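Local coordinates for protein 3-hydroxyacyl-CoA dehydrogenase (Burkholderia thailandensis, PDB 4XGN) that probably oxidises 3-hydroxyacyl-CoA substrates with NAD as the hydride acceptor, as a member of the short-chain dehydrogenase family, at residues K114-V118 / N119-T123. Residues are numbered along the deposited sequence; the frame is centred on the assembly and turned at random. Where two conformers were deposited one is given.
Sequences KTITV and NLIGT. With NAD (nicotinamide-adenine-dinucleotide), chain I.
Asn-119 folds back over the turn that precedes it in helix 109-135, against Thr-115 and Val-118. Its CB sits 3.2 Å from Thr-115 O, the carbonyl that also accepts the Asn-119 backbone N-H. With CG swung beside its own backbone N (chi1 -69°), the amide carbon stays close to that same oxygen. The amide then splits. OD1, eclipsing CA (chi2 -1°), comes 3.7 Å from Val-118 CG1 and has a hydrogen bond beyond the two segments. ND2 is the other branch, 3.7 Å from Thr-115 CG2; it hydrogen-bonds Ile-94 O and, on helix 164-184, Ser-169 OG. Bonds at both ends should hold this buried amide in one rotation.

The backbone changes step just here. Ile-116 O takes two donors, Leu-120 N at 2.9 Å from above the carbonyl plane and Ile-121 N at 3.0 Å within it, and Gly-122 N then reaches back five residues to Thr-117 O. This is a pi-type turn; the short axes of 114-118 and 119-123 lie 25° apart. Val-118 O is 3.9 Å from Thr-123 N; a water bridges instead, donating to Val-118 O and accepting from Thr-123 OG1 over 2.7 Å.

Val-118 turns its methyls to the cofactor, CG1 lying 3.7 Å from NAD N6A, so the same turn borders the adenine pocket. Asn-119 packs on Tyr-166, which with Lys-170 hydrogen-bonds NAD, consistent with its being the asparagine of the family's Asn-Ser-Tyr-Lys set, Ser-169 being merely a bonding partner. The widened turn thus carries a firmly held amide beside the cofactor site.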
loop_
_atom_site.group_PDB
_atom_site.type_symbol
_atom_site.label_atom_id
_atom_site.label_comp_id
_atom_site.label_asym_id
_atom_site.label_seq_id
_atom_site.Cartn_x
_atom_site.Cartn_y
_atom_site.Cartn_z
ATOM N N LYS A 114 -22.219 -14.710 -0.679
ATOM C CA LYS A 114 -22.983 -13.979 -1.704
ATOM C C LYS A 114 -22.281 -12.688 -2.098
ATOM O O LYS A 114 -22.198 -12.341 -3.288
ATOM C CB LYS A 114 -24.397 -13.652 -1.234
ATOM C CG LYS A 114 -25.157 -12.776 -2.218
ATOM C CD LYS A 114 -26.661 -12.873 -2.063
ATOM C CE LYS A 114 -27.299 -12.120 -3.224
ATOM N NZ LYS A 114 -27.306 -12.955 -4.465
ATOM N N THR A 115 -21.752 -11.979 -1.097
ATOM C CA THR A 115 -21.042 -10.710 -1.390
ATOM C C THR A 115 -19.839 -10.956 -2.277
ATOM O O THR A 115 -19.574 -10.236 -3.253
ATOM C CB THR A 115 -20.603 -10.061 -0.066
ATOM O OG1 THR A 115 -21.770 -9.839 0.726
ATOM C CG2 THR A 115 -19.874 -8.725 -0.310
ATOM N N ILE A 116 -19.065 -11.965 -1.899
ATOM C CA ILE A 116 -17.898 -12.371 -2.673
ATOM C C ILE A 116 -18.306 -12.814 -4.088
ATOM O O ILE A 116 -17.620 -12.486 -5.070
ATOM C CB ILE A 116 -17.078 -13.452 -1.929
ATOM C CG1 ILE A 116 -16.027 -12.787 -1.058
ATOM C CG2 ILE A 116 -16.358 -14.401 -2.880
ATOM C CD1 ILE A 116 -16.528 -11.866 0.044
ATOM N N THR A 117 -19.401 -13.551 -4.179
ATOM C CA THR A 117 -19.862 -14.054 -5.479
ATOM C C THR A 117 -20.284 -12.956 -6.447
ATOM O O THR A 117 -19.860 -12.952 -7.618
ATOM C CB THR A 117 -20.925 -15.155 -5.318
ATOM O OG1 THR A 117 -20.314 -16.238 -4.618
ATOM C CG2 THR A 117 -21.432 -15.599 -6.668
ATOM N N VAL A 118 -21.050 -11.988 -5.965
ATOM C CA VAL A 118 -21.431 -10.904 -6.827
ATOM C C VAL A 118 -20.279 -9.991 -7.151
ATOM O O VAL A 118 -20.045 -9.670 -8.311
ATOM C CB VAL A 118 -22.587 -10.096 -6.240
ATOM C CG1 VAL A 118 -22.921 -8.894 -7.086
ATOM C CG2 VAL A 118 -23.806 -10.996 -6.100
ATOM N N ASN A 119 -19.556 -9.550 -6.110
ATOM C CA ASN A 119 -18.612 -8.469 -6.269
ATOM C C ASN A 119 -17.305 -8.894 -6.878
ATOM O O ASN A 119 -16.710 -8.123 -7.618
ATOM C CB ASN A 119 -18.339 -7.827 -4.909
ATOM C CG ASN A 119 -19.528 -7.068 -4.341
ATOM O OD1 ASN A 119 -20.602 -6.973 -4.959
ATOM N ND2 ASN A 119 -19.326 -6.474 -3.177
ATOM N N LEU A 120 -16.832 -10.089 -6.532
ATOM C CA LEU A 120 -15.516 -10.522 -6.917
ATOM C C LEU A 120 -15.596 -11.554 -8.027
ATOM O O LEU A 120 -15.052 -11.335 -9.101
ATOM C CB LEU A 120 -14.737 -11.011 -5.673
ATOM C CG LEU A 120 -13.329 -11.558 -5.916
ATOM C CD1 LEU A 120 -12.450 -10.614 -6.728
ATOM C CD2 LEU A 120 -12.678 -11.926 -4.607
ATOM N N ILE A 121 -16.256 -12.682 -7.769
ATOM C CA ILE A 121 -16.384 -13.726 -8.782
ATOM C C ILE A 121 -17.096 -13.123 -10.007
ATOM O O ILE A 121 -16.676 -13.367 -11.148
ATOM C CB ILE A 121 -17.079 -14.981 -8.238
ATOM C CG1 ILE A 121 -16.207 -15.585 -7.120
ATOM C CG2 ILE A 121 -17.336 -15.972 -9.379
ATOM C CD1 ILE A 121 -16.835 -16.768 -6.438
ATOM N N GLY A 122 -18.172 -12.359 -9.748
ATOM C CA GLY A 122 -18.953 -11.705 -10.797
ATOM C C GLY A 122 -18.122 -10.767 -11.638
ATOM O O GLY A 122 -18.239 -10.775 -12.871
ATOM N N THR A 123 -17.292 -9.951 -10.988
ATOM C CA THR A 123 -16.410 -9.046 -11.747
ATOM C C THR A 123 -15.409 -9.848 -12.606
ATOM O O THR A 123 -15.228 -9.538 -13.787
ATOM C CB THR A 123 -15.732 -8.031 -10.825
ATOM O OG1 THR A 123 -16.699 -7.011 -10.501
ATOM C CG2 THR A 123 -14.500 -7.363 -11.503
HETATM P PA NAD I . -26.388 0.756 -7.025
HETATM O O1A NAD I . -27.055 -0.151 -6.055
HETATM O O2A NAD I . -27.065 2.054 -7.342
HETATM O O5B NAD I . -26.080 -0.003 -8.403
HETATM C C5B NAD I . -25.619 -1.337 -8.420
HETATM C C4B NAD I . -26.241 -2.063 -9.625
HETATM O O4B NAD I . -25.743 -3.297 -9.513
HETATM C C3B NAD I . -27.779 -2.198 -9.482
HETATM O O3B NAD I . -28.501 -1.646 -10.533
HETATM C C2B NAD I . -27.882 -3.724 -9.307
HETATM O O2B NAD I . -29.219 -4.203 -9.704
HETATM C C1B NAD I . -26.841 -4.246 -9.951
HETATM N N9A NAD I . -26.488 -5.551 -9.483
HETATM C C8A NAD I . -26.424 -6.033 -8.202
HETATM N N7A NAD I . -26.111 -7.369 -8.225
HETATM C C5A NAD I . -25.966 -7.656 -9.511
HETATM C C6A NAD I . -25.635 -8.833 -10.130
HETATM N N6A NAD I . -25.413 -10.118 -9.549
HETATM N N1A NAD I . -25.543 -8.860 -11.469
HETATM C C2A NAD I . -25.773 -7.742 -12.224
HETATM N N3A NAD I . -26.084 -6.560 -11.614
HETATM C C4A NAD I . -26.192 -6.565 -10.268
HETATM O O3 NAD I . -25.000 1.036 -6.265
HETATM P PN NAD I . -23.743 1.875 -6.874
HETATM O O1N NAD I . -23.399 2.883 -5.828
HETATM O O2N NAD I . -23.953 2.453 -8.264
HETATM O O5D NAD I . -22.576 0.752 -6.918
HETATM C C5D NAD I . -21.723 0.581 -8.048
HETATM C C4D NAD I . -20.415 -0.015 -7.690
HETATM O O4D NAD I . -19.773 0.929 -6.940
HETATM C C3D NAD I . -20.558 -1.268 -6.790
HETATM O O3D NAD I . -19.607 -2.200 -7.075
HETATM C C2D NAD I . -20.340 -0.616 -5.395
HETATM O O2D NAD I . -19.969 -1.650 -4.373
HETATM C C1D NAD I . -19.368 0.248 -5.603
HETATM N N1N NAD I . -19.182 1.347 -4.662
HETATM C C2N NAD I . -20.182 2.226 -4.318
HETATM C C3N NAD I . -19.973 3.263 -3.418
HETATM C C7N NAD I . -21.050 4.210 -2.980
HETATM O O7N NAD I . -20.851 4.925 -2.027
HETATM N N7N NAD I . -22.271 4.297 -3.699
HETATM C C4N NAD I . -18.680 3.415 -2.871
HETATM C C5N NAD I . -17.672 2.562 -3.242
HETATM C C6N NAD I . -17.915 1.541 -4.134
HETATM O O HOH W 1 -19.328 -7.471 -10.054
#